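PDB 3FAW: reticulocyte binding protein from Streptococcus agalactiae COH1, which probably hydrolyses alpha-1,6-glucosidic linkages of pullulan and related branched glucans as a pullulanase anchored to the streptococcal cell wall. Local coordinates for residues A[201-206]-A[241-246]; A[220-225]-A[350-355]; A[539-544]-A[733-738]; A[543-548]-A[719-724]. All coordinates share one frame; numbering follows the deposited sequence.

How the contacts relate
Contacts 1 and 2 are buried and touch each other: Ala242 of contact 1 probably hydrogen-bonds through its backbone to Ser223 of contact 2. Together they tie the beta sheet of the carbohydrate-binding module to a loop of the catalytic barrel. Contacts 3 and 4 lie on the other side of the chain's centre, about 49 Å or more away between centres, and share Ser543 and Leu544; both attach one strand-helix element of the catalytic domain to the C-terminal sheet. Direct strand pairing carries contacts 1 and 3, contact 1 buried and contact 3 partly exposed. Contact 2 relies on rings and waters, and contact 4, again buried, on apolar side chains around one phenylalanine.

Contact 1. Residues A[201-206]-A[241-246]; sequences YYYLYE and AAFVNP. With CA (calcium ion), chain B.
The phenol ring of Tyr203 lies between Phe243 and Ala241. On one face the two rings run nearly parallel, with planes at 8° and centroids 4.4 Å apart, but they are slid so far that they barely overlap; the closest pair is Tyr203 CD2 and Phe243 CE1 at 3.2 Å. On the opposite face Ala241 CB makes a CH-pi contact, 3.5 Å from the centroid of the Tyr203 ring. A chi1 of 67°, with CG tucked between the backbone N and the carbonyl carbon, swings the tyrosine over its partner strand, and its hydroxyl goes on to bond Asp218.

Tyr202 projects from the other face of the sheet. There Ala242 CB sits at the edge of its ring, 3.6 Å from Tyr202 CD2. The ring reaches past the methyl to place Tyr202 OH 2.6 Å from a calcium ion, whose shell is made up by four waters and the carbonyl oxygens of Lys165 and Lys363.

Between these two faces the backbones pair antiparallel. Tyr203 N bonds Ala241 O at 2.9 Å, a weak return bond runs from Ala241 N to Tyr203 O, and Phe243 N bonds Tyr201 O. The short strand 241-242 thus edges strand 202-209, which belongs to the antiparallel beta sheet of a family 48 carbohydrate-binding module.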
# COMPACT_ATOMS: atom_id res chain seq x y z
N TYR A 201 8.39 22.82 -19.00
CA TYR A 201 9.58 22.22 -19.61
C TYR A 201 10.03 20.99 -18.82
O TYR A 201 9.74 20.86 -17.63
CB TYR A 201 10.73 23.23 -19.72
CG TYR A 201 10.62 24.17 -20.91
CD1 TYR A 201 9.82 25.31 -20.86
CD2 TYR A 201 11.33 23.92 -22.09
CE1 TYR A 201 9.72 26.17 -21.95
CE2 TYR A 201 11.24 24.78 -23.18
CZ TYR A 201 10.43 25.90 -23.11
OH TYR A 201 10.35 26.75 -24.19
N TYR A 202 10.74 20.09 -19.50
CA TYR A 202 11.16 18.83 -18.90
C TYR A 202 12.68 18.74 -18.77
O TYR A 202 13.40 19.42 -19.49
CB TYR A 202 10.63 17.65 -19.72
CG TYR A 202 9.15 17.71 -20.01
CD1 TYR A 202 8.67 17.95 -21.30
CD2 TYR A 202 8.22 17.54 -18.99
CE1 TYR A 202 7.30 17.99 -21.56
CE2 TYR A 202 6.85 17.59 -19.24
CZ TYR A 202 6.40 17.82 -20.52
OH TYR A 202 5.05 17.86 -20.77
N TYR A 203 13.16 17.91 -17.84
CA TYR A 203 14.59 17.79 -17.60
C TYR A 203 15.04 16.40 -17.15
O TYR A 203 14.30 15.67 -16.48
CB TYR A 203 15.06 18.86 -16.59
CG TYR A 203 14.53 18.70 -15.18
CD1 TYR A 203 15.31 18.13 -14.17
CD2 TYR A 203 13.24 19.11 -14.86
CE1 TYR A 203 14.82 17.98 -12.88
CE2 TYR A 203 12.74 18.96 -13.57
CZ TYR A 203 13.54 18.40 -12.58
OH TYR A 203 13.04 18.25 -11.31
N LEU A 204 16.26 16.05 -17.55
CA LEU A 204 16.98 14.90 -17.01
C LEU A 204 18.33 15.39 -16.50
O LEU A 204 18.77 16.49 -16.85
CB LEU A 204 17.17 13.82 -18.07
CG LEU A 204 15.94 13.04 -18.54
CD1 LEU A 204 16.28 12.14 -19.72
CD2 LEU A 204 15.33 12.22 -17.40
N TYR A 205 18.99 14.58 -15.67
CA TYR A 205 20.36 14.85 -15.23
C TYR A 205 21.30 13.81 -15.81
O TYR A 205 21.05 12.62 -15.70
CB TYR A 205 20.47 14.82 -13.71
CG TYR A 205 19.86 16.01 -13.01
CD1 TYR A 205 20.38 17.29 -13.19
CD2 TYR A 205 18.76 15.86 -12.16
CE1 TYR A 205 19.82 18.39 -12.54
CE2 TYR A 205 18.20 16.96 -11.50
CZ TYR A 205 18.74 18.22 -11.70
OH TYR A 205 18.19 19.30 -11.07
N GLU A 206 22.39 14.27 -16.44
CA GLU A 206 23.44 13.38 -16.90
C GLU A 206 24.60 13.38 -15.91
O GLU A 206 25.26 14.40 -15.71
CB GLU A 206 23.94 13.77 -18.30
CG GLU A 206 24.84 12.71 -18.93
CD GLU A 206 25.22 13.04 -20.36
OE1 GLU A 206 25.82 14.11 -20.59
OE2 GLU A 206 24.92 12.22 -21.26
N ALA A 241 11.51 14.49 -15.80
CA ALA A 241 10.93 15.37 -14.79
C ALA A 241 10.35 16.63 -15.44
O ALA A 241 10.69 16.96 -16.57
CB ALA A 241 11.96 15.74 -13.74
N ALA A 242 9.47 17.32 -14.72
CA ALA A 242 8.83 18.53 -15.25
C ALA A 242 8.96 19.68 -14.25
O ALA A 242 8.95 19.46 -13.04
CB ALA A 242 7.36 18.28 -15.55
N PHE A 243 9.10 20.90 -14.77
CA PHE A 243 9.12 22.09 -13.93
C PHE A 243 7.68 22.54 -13.68
O PHE A 243 6.99 22.97 -14.60
CB PHE A 243 9.93 23.22 -14.58
CG PHE A 243 11.38 22.89 -14.80
CD1 PHE A 243 12.19 22.49 -13.75
CD2 PHE A 243 11.94 22.99 -16.07
CE1 PHE A 243 13.52 22.19 -13.95
CE2 PHE A 243 13.28 22.69 -16.28
CZ PHE A 243 14.07 22.29 -15.22
N VAL A 244 7.24 22.41 -12.43
CA VAL A 244 5.90 22.84 -12.02
C VAL A 244 5.90 23.54 -10.65
O VAL A 244 6.86 23.44 -9.88
CB VAL A 244 4.91 21.64 -11.95
CG1 VAL A 244 4.62 21.10 -13.34
CG2 VAL A 244 5.44 20.54 -11.02
N ASN A 245 4.80 24.24 -10.38
CA ASN A 245 4.58 24.93 -9.11
C ASN A 245 3.27 24.43 -8.47
O ASN A 245 2.21 25.02 -8.68
CB ASN A 245 4.55 26.45 -9.33
CG ASN A 245 4.68 27.23 -8.03
OD1 ASN A 245 4.33 26.75 -6.95
ND2 ASN A 245 5.18 28.46 -8.13
N PRO A 246 3.35 23.32 -7.70
CA PRO A 246 2.19 22.69 -7.07
C PRO A 246 1.24 23.64 -6.34
O PRO A 246 0.02 23.53 -6.48
CB PRO A 246 2.83 21.71 -6.08
CG PRO A 246 4.10 21.32 -6.73
CD PRO A 246 4.59 22.58 -7.40
CA CA B . 3.79 19.25 -22.56
O HOH W 1 2.55 19.37 -24.66
O HOH W 2 4.62 17.38 -23.80
O HOH W 3 2.50 21.34 -22.36
O HOH W 4 4.69 20.76 -20.76

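Contact 2. Residues A[220-225]-A[350-355]; sequences YAKSLA and SYFALS
Phe352 leans its ring over Tyr220, joining the loop between strands 212-216 and 241-242 of the carbohydrate-binding module's sheet to the long loop after the second strand of the catalytic (beta/alpha)8 barrel. The two rings meet obliquely, with planes at 31°; Phe352 CE2 stands over the centre of the tyrosine ring, and the nearest atoms are Phe352 CZ and Tyr220 CE2 at 3.4 Å. With chi1 of -69°, CG of Phe352 lies beside its own backbone N, and this turns the ring across the start of 220-225, where Tyr220 CA packs over its face. The tyrosine hydroxyl is bonded beyond the contact, to Asp440.

Lys222 runs alongside the phenylalanine, pointing the same way. Bends at chi2 and chi4 fold its chain back along its own segment, so that NZ reaches Tyr220 O at 2.6 Å, in the carbonyl plane, while Lys222 CE rests beside the Phe352 ring. The ammonium thus ties the lysine back to the carbonyl two residues earlier.

Ser350 shapes the partner loop. Its OG, anti to the backbone N, accepts from Ala353 N at 3.0 Å, an ST motif, and takes a weak bond from Phe352 N. This turn presents the Ala353 methyl to Leu224, whose CG lies 3.7 Å from Ala353 CB. Two waters bridge the backbones from a single carbonyl: Lys222 O accepts from both, one of them also donating to Phe352 O, the other accepting from Leu354 N, 2.9 Å from the water oxygen.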
# COMPACT_ATOMS: atom_id res chain seq x y z
N TYR A 220 13.08 13.81 -6.61
CA TYR A 220 12.20 14.81 -6.00
C TYR A 220 11.35 15.56 -7.03
O TYR A 220 10.79 16.61 -6.71
CB TYR A 220 13.04 15.80 -5.17
CG TYR A 220 13.39 15.26 -3.81
CD1 TYR A 220 14.32 14.23 -3.68
CD2 TYR A 220 12.79 15.75 -2.66
CE1 TYR A 220 14.65 13.72 -2.45
CE2 TYR A 220 13.12 15.24 -1.41
CZ TYR A 220 14.05 14.22 -1.31
OH TYR A 220 14.40 13.70 -0.10
N ALA A 221 11.25 15.02 -8.24
CA ALA A 221 10.40 15.59 -9.29
C ALA A 221 8.92 15.64 -8.87
O ALA A 221 8.37 14.63 -8.41
CB ALA A 221 10.55 14.78 -10.59
N LYS A 222 8.30 16.81 -9.03
CA LYS A 222 6.91 17.03 -8.63
C LYS A 222 5.91 16.73 -9.74
O LYS A 222 4.72 16.61 -9.49
CB LYS A 222 6.73 18.47 -8.13
CG LYS A 222 7.66 18.88 -6.98
CD LYS A 222 7.50 17.98 -5.75
CE LYS A 222 8.42 18.41 -4.62
NZ LYS A 222 9.86 18.26 -4.99
N SER A 223 6.40 16.63 -10.98
CA SER A 223 5.61 16.12 -12.09
C SER A 223 6.52 15.61 -13.20
O SER A 223 7.75 15.67 -13.08
CB SER A 223 4.64 17.19 -12.64
OG SER A 223 3.63 16.60 -13.45
N LEU A 224 5.92 15.08 -14.27
CA LEU A 224 6.65 14.42 -15.34
C LEU A 224 6.03 14.67 -16.71
O LEU A 224 4.86 15.07 -16.81
CB LEU A 224 6.67 12.90 -15.12
CG LEU A 224 7.13 12.32 -13.78
CD1 LEU A 224 6.74 10.85 -13.70
CD2 LEU A 224 8.64 12.49 -13.58
N ALA A 225 6.81 14.44 -17.76
CA ALA A 225 6.31 14.40 -19.13
C ALA A 225 5.45 13.15 -19.31
O ALA A 225 5.65 12.15 -18.61
CB ALA A 225 7.46 14.39 -20.12
N SER A 350 8.22 7.10 -9.44
CA SER A 350 8.42 8.30 -8.61
C SER A 350 7.62 8.21 -7.31
O SER A 350 6.58 7.55 -7.25
CB SER A 350 8.03 9.57 -9.38
OG SER A 350 8.31 10.75 -8.63
N TYR A 351 8.13 8.88 -6.28
CA TYR A 351 7.47 8.94 -4.97
C TYR A 351 6.87 10.32 -4.68
O TYR A 351 6.17 10.48 -3.68
CB TYR A 351 8.45 8.52 -3.86
CG TYR A 351 8.82 7.06 -3.94
CD1 TYR A 351 7.83 6.07 -3.92
CD2 TYR A 351 10.15 6.65 -4.03
CE1 TYR A 351 8.15 4.73 -4.00
CE2 TYR A 351 10.48 5.30 -4.11
CZ TYR A 351 9.47 4.34 -4.09
OH TYR A 351 9.78 3.00 -4.17
N PHE A 352 7.13 11.28 -5.56
CA PHE A 352 6.56 12.64 -5.48
C PHE A 352 5.65 12.96 -6.66
O PHE A 352 4.63 13.63 -6.50
CB PHE A 352 7.69 13.68 -5.48
CG PHE A 352 8.53 13.69 -4.24
CD1 PHE A 352 8.28 14.61 -3.22
CD2 PHE A 352 9.58 12.80 -4.10
CE1 PHE A 352 9.08 14.63 -2.08
CE2 PHE A 352 10.37 12.81 -2.96
CZ PHE A 352 10.12 13.73 -1.95
N ALA A 353 6.05 12.52 -7.85
CA ALA A 353 5.34 12.84 -9.09
C ALA A 353 4.19 11.86 -9.36
O ALA A 353 4.38 10.64 -9.33
CB ALA A 353 6.31 12.86 -10.26
N LEU A 354 3.01 12.42 -9.64
CA LEU A 354 1.80 11.64 -9.91
C LEU A 354 1.88 10.95 -11.26
O LEU A 354 2.58 11.40 -12.16
CB LEU A 354 0.56 12.54 -9.89
CG LEU A 354 0.22 13.21 -8.55
CD1 LEU A 354 -0.94 14.20 -8.70
CD2 LEU A 354 -0.08 12.18 -7.49
N SER A 355 1.13 9.86 -11.39
CA SER A 355 0.98 9.17 -12.67
C SER A 355 0.17 10.05 -13.62
O SER A 355 -0.76 10.75 -13.20
CB SER A 355 0.27 7.83 -12.46
OG SER A 355 0.08 7.15 -13.69
O HOH W 5 2.56 15.20 -10.31
O HOH W 6 3.36 15.98 -7.31

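Contact 3. Residues A[539-544]-A[733-738]; sequences GGPQSL and KDLVIA
Gln542 and Asp734 form the hydrogen-bonded pair of a two-stranded antiparallel sheet that joins the catalytic domain, between its sixth and seventh barrel strands, to the C-terminal beta domain. Both backbone groups of each residue are used: Gln542 N gives to Asp734 O at 3.1 Å, and Asp734 N returns a bond to Gln542 O at 2.9 Å. Lys733 CA adds a CA-H...O contact to Gln542 O. Next along, Ser543 faces Lys733 in a non-hydrogen-bonded pair. Farther on, Leu735 and Ile737 are bonded through their backbones to Ala755 and Val753, within the C-terminal domain.

The buried carboxylate of Asp734 is well supplied. OD1 accepts from Leu735 N at 2.8 Å through its anti lone pair and also makes a salt bridge with Arg760; OD2 takes the N-H of Lys731. This probably keeps the acid ionised, and it fixes the chain where strand 733-734 breaks before strand 736-742.

Leu544, first residue of helix 544-551, packs its side chain beside this break. Both its methyls touch Val736 O, the nearer, Leu544 CD2, at 3.5 Å, and both touch the CB of Asp734. Its backbone is bonded to Glu732. On the far side of the pair Pro541 packs obliquely against Leu735, whose branch reaches over the peptide between Gly540 and Pro541, Leu735 CD2 coming within 3.4 Å of Gly540 C.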
# COMPACT_ATOMS: atom_id res chain seq x y z
N GLY A 539 -18.77 -22.94 5.36
CA GLY A 539 -19.03 -24.32 5.76
C GLY A 539 -17.93 -25.07 6.50
O GLY A 539 -18.03 -26.28 6.68
N GLY A 540 -16.88 -24.37 6.93
CA GLY A 540 -15.80 -24.99 7.69
C GLY A 540 -15.80 -24.55 9.15
O GLY A 540 -15.49 -23.39 9.44
N PRO A 541 -16.15 -25.46 10.09
CA PRO A 541 -16.19 -25.09 11.51
C PRO A 541 -14.88 -24.52 12.05
O PRO A 541 -13.81 -25.07 11.80
CB PRO A 541 -16.55 -26.41 12.20
CG PRO A 541 -17.23 -27.21 11.17
CD PRO A 541 -16.54 -26.87 9.89
N GLN A 542 -14.97 -23.42 12.80
CA GLN A 542 -13.80 -22.77 13.39
C GLN A 542 -13.96 -22.70 14.90
O GLN A 542 -15.08 -22.67 15.41
CB GLN A 542 -13.65 -21.35 12.83
CG GLN A 542 -13.54 -21.26 11.30
CD GLN A 542 -12.27 -21.88 10.75
OE1 GLN A 542 -12.32 -22.80 9.93
NE2 GLN A 542 -11.13 -21.37 11.18
N SER A 543 -12.84 -22.69 15.62
CA SER A 543 -12.85 -22.49 17.06
C SER A 543 -13.49 -21.13 17.37
O SER A 543 -13.02 -20.10 16.87
CB SER A 543 -11.44 -22.56 17.64
OG SER A 543 -11.45 -22.33 19.04
N LEU A 544 -14.55 -21.12 18.17
CA LEU A 544 -15.31 -19.90 18.42
C LEU A 544 -14.57 -18.91 19.31
O LEU A 544 -14.82 -17.71 19.24
CB LEU A 544 -16.67 -20.23 19.05
CG LEU A 544 -17.57 -21.18 18.24
CD1 LEU A 544 -18.91 -21.33 18.93
CD2 LEU A 544 -17.74 -20.71 16.80
N LYS A 733 -15.48 -26.16 18.02
CA LYS A 733 -15.41 -25.68 16.64
C LYS A 733 -16.82 -25.68 16.07
O LYS A 733 -17.50 -26.71 16.09
CB LYS A 733 -14.51 -26.58 15.79
CG LYS A 733 -13.04 -26.56 16.19
CD LYS A 733 -12.21 -27.40 15.24
CE LYS A 733 -10.73 -27.28 15.54
NZ LYS A 733 -9.91 -28.06 14.57
N ASP A 734 -17.28 -24.53 15.58
CA ASP A 734 -18.66 -24.43 15.10
C ASP A 734 -18.84 -23.40 13.98
O ASP A 734 -17.87 -22.76 13.55
CB ASP A 734 -19.60 -24.12 16.27
CG ASP A 734 -20.88 -24.95 16.23
OD1 ASP A 734 -21.43 -25.13 15.12
OD2 ASP A 734 -21.33 -25.41 17.31
N LEU A 735 -20.08 -23.29 13.48
CA LEU A 735 -20.45 -22.39 12.38
C LEU A 735 -21.49 -21.34 12.79
O LEU A 735 -22.00 -20.61 11.94
CB LEU A 735 -21.00 -23.20 11.21
CG LEU A 735 -20.05 -24.18 10.52
CD1 LEU A 735 -20.82 -25.10 9.59
CD2 LEU A 735 -18.96 -23.44 9.77
N VAL A 736 -21.81 -21.27 14.08
CA VAL A 736 -22.67 -20.22 14.61
C VAL A 736 -21.95 -19.51 15.75
O VAL A 736 -21.22 -20.14 16.51
CB VAL A 736 -24.05 -20.77 15.08
CG1 VAL A 736 -23.87 -21.97 15.98
CG2 VAL A 736 -24.87 -19.67 15.79
N ILE A 737 -22.14 -18.20 15.84
CA ILE A 737 -21.57 -17.41 16.93
C ILE A 737 -22.47 -16.23 17.27
O ILE A 737 -23.17 -15.69 16.41
CB ILE A 737 -20.13 -16.91 16.59
CG1 ILE A 737 -19.39 -16.45 17.86
CG2 ILE A 737 -20.15 -15.79 15.55
CD1 ILE A 737 -17.91 -16.22 17.65
N ALA A 738 -22.47 -15.84 18.54
CA ALA A 738 -23.23 -14.67 19.00
C ALA A 738 -22.44 -13.93 20.06
O ALA A 738 -21.82 -14.55 20.92
CB ALA A 738 -24.58 -15.09 19.54

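Contact 4. Residues A[543-548]-A[719-724]; sequences SLQGIF and VSLITE
Phe548 N donates to Leu544 O at 2.8 Å, a helical bond in the first turn of helix 544-551, where two apolar residues one turn apart face segment 719-724. Phe548 does most of the work. Its CG is anti to the backbone N (chi1 178°), which sends the ring out from the helix and under Leu721. Leu721 CB sits over the middle of the ring in a CH-pi contact, 3.7 Å from the centroid and only 4° off the normal, and Leu721 CD1 continues over the same ring to Phe548 CD1.

Strand 720-721 is an outermost strand of the five-stranded antiparallel sheet of the C-terminal domain, so this ring packs a helix of the catalytic domain against the margin of that sheet. Val719 O lies at the ring edge, 3.6 Å from Phe548 CZ, and the Phe548 tip also meets the peptide joining Ser720 to Leu721, with Phe548 CZ 3.4 Å from Leu721 N.

Toward the helix start, the Gln545 side chain crosses Leu721 obliquely, its amide end touching Leu721 CD2. Thr723, the centre of an inverse gamma turn, brings its carbonyl oxygen to Leu544 CD1 at 4.0 Å, while its hydroxyl is held by Ala738 N of the neighbouring strand.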
# COMPACT_ATOMS: atom_id res chain seq x y z
N SER A 543 -12.84 -22.69 15.62
CA SER A 543 -12.85 -22.49 17.06
C SER A 543 -13.49 -21.13 17.37
O SER A 543 -13.02 -20.10 16.87
CB SER A 543 -11.44 -22.56 17.64
OG SER A 543 -11.45 -22.33 19.04
N LEU A 544 -14.55 -21.12 18.17
CA LEU A 544 -15.31 -19.90 18.42
C LEU A 544 -14.57 -18.91 19.31
O LEU A 544 -14.82 -17.71 19.24
CB LEU A 544 -16.67 -20.23 19.05
CG LEU A 544 -17.57 -21.18 18.24
CD1 LEU A 544 -18.91 -21.33 18.93
CD2 LEU A 544 -17.74 -20.71 16.80
N GLN A 545 -13.66 -19.40 20.15
CA GLN A 545 -12.85 -18.52 21.00
C GLN A 545 -11.93 -17.65 20.13
O GLN A 545 -11.82 -16.45 20.34
CB GLN A 545 -12.04 -19.33 22.01
CG GLN A 545 -11.54 -18.52 23.21
CD GLN A 545 -12.66 -17.92 24.05
OE1 GLN A 545 -12.39 -16.76 24.65
NE2 GLN A 545 -13.75 -18.49 24.17
N GLY A 546 -11.29 -18.28 19.14
CA GLY A 546 -10.44 -17.58 18.18
C GLY A 546 -11.20 -16.56 17.36
O GLY A 546 -10.72 -15.45 17.16
N ILE A 547 -12.39 -16.95 16.88
CA ILE A 547 -13.29 -16.04 16.17
C ILE A 547 -13.68 -14.88 17.08
O ILE A 547 -13.60 -13.72 16.68
CB ILE A 547 -14.59 -16.76 15.68
CG1 ILE A 547 -14.28 -17.90 14.71
CG2 ILE A 547 -15.55 -15.78 14.99
CD1 ILE A 547 -13.74 -17.44 13.38
N PHE A 548 -14.07 -15.20 18.31
CA PHE A 548 -14.49 -14.19 19.29
C PHE A 548 -13.38 -13.20 19.59
O PHE A 548 -13.60 -11.99 19.61
CB PHE A 548 -14.97 -14.85 20.59
CG PHE A 548 -15.38 -13.87 21.65
CD1 PHE A 548 -16.39 -12.94 21.40
CD2 PHE A 548 -14.76 -13.85 22.89
CE1 PHE A 548 -16.77 -12.02 22.37
CE2 PHE A 548 -15.15 -12.94 23.87
CZ PHE A 548 -16.15 -12.02 23.61
N VAL A 719 -17.38 -6.42 25.96
CA VAL A 719 -17.75 -7.30 24.86
C VAL A 719 -17.62 -8.75 25.33
O VAL A 719 -16.54 -9.19 25.72
CB VAL A 719 -16.88 -7.07 23.62
CG1 VAL A 719 -17.34 -7.96 22.47
CG2 VAL A 719 -16.91 -5.60 23.21
N SER A 720 -18.74 -9.48 25.30
CA SER A 720 -18.82 -10.83 25.86
C SER A 720 -19.37 -11.86 24.86
O SER A 720 -20.07 -11.51 23.91
CB SER A 720 -19.66 -10.82 27.14
OG SER A 720 -20.92 -10.22 26.93
N LEU A 721 -19.03 -13.13 25.10
CA LEU A 721 -19.39 -14.22 24.20
C LEU A 721 -20.67 -14.91 24.68
O LEU A 721 -20.68 -15.54 25.74
CB LEU A 721 -18.25 -15.24 24.13
CG LEU A 721 -18.42 -16.43 23.19
CD1 LEU A 721 -18.55 -15.97 21.74
CD2 LEU A 721 -17.26 -17.39 23.34
N ILE A 722 -21.74 -14.78 23.90
CA ILE A 722 -23.02 -15.40 24.25
C ILE A 722 -22.94 -16.92 24.01
O ILE A 722 -23.30 -17.71 24.88
CB ILE A 722 -24.19 -14.81 23.43
CG1 ILE A 722 -24.37 -13.33 23.76
CG2 ILE A 722 -25.47 -15.58 23.71
CD1 ILE A 722 -25.35 -12.61 22.85
N THR A 723 -22.47 -17.31 22.83
CA THR A 723 -22.29 -18.72 22.50
C THR A 723 -20.97 -19.27 23.04
O THR A 723 -20.03 -19.52 22.28
CB THR A 723 -22.33 -18.93 20.97
OG1 THR A 723 -21.32 -18.13 20.35
CG2 THR A 723 -23.70 -18.55 20.41
N GLU A 724 -20.91 -19.47 24.35
CA GLU A 724 -19.77 -20.17 24.96
C GLU A 724 -19.89 -21.66 24.68
O GLU A 724 -20.99 -22.17 24.48
CB GLU A 724 -19.70 -19.92 26.47
CG GLU A 724 -19.43 -18.47 26.84
CD GLU A 724 -19.10 -18.29 28.30
OE1 GLU A 724 -19.67 -19.02 29.14
OE2 GLU A 724 -18.27 -17.42 28.62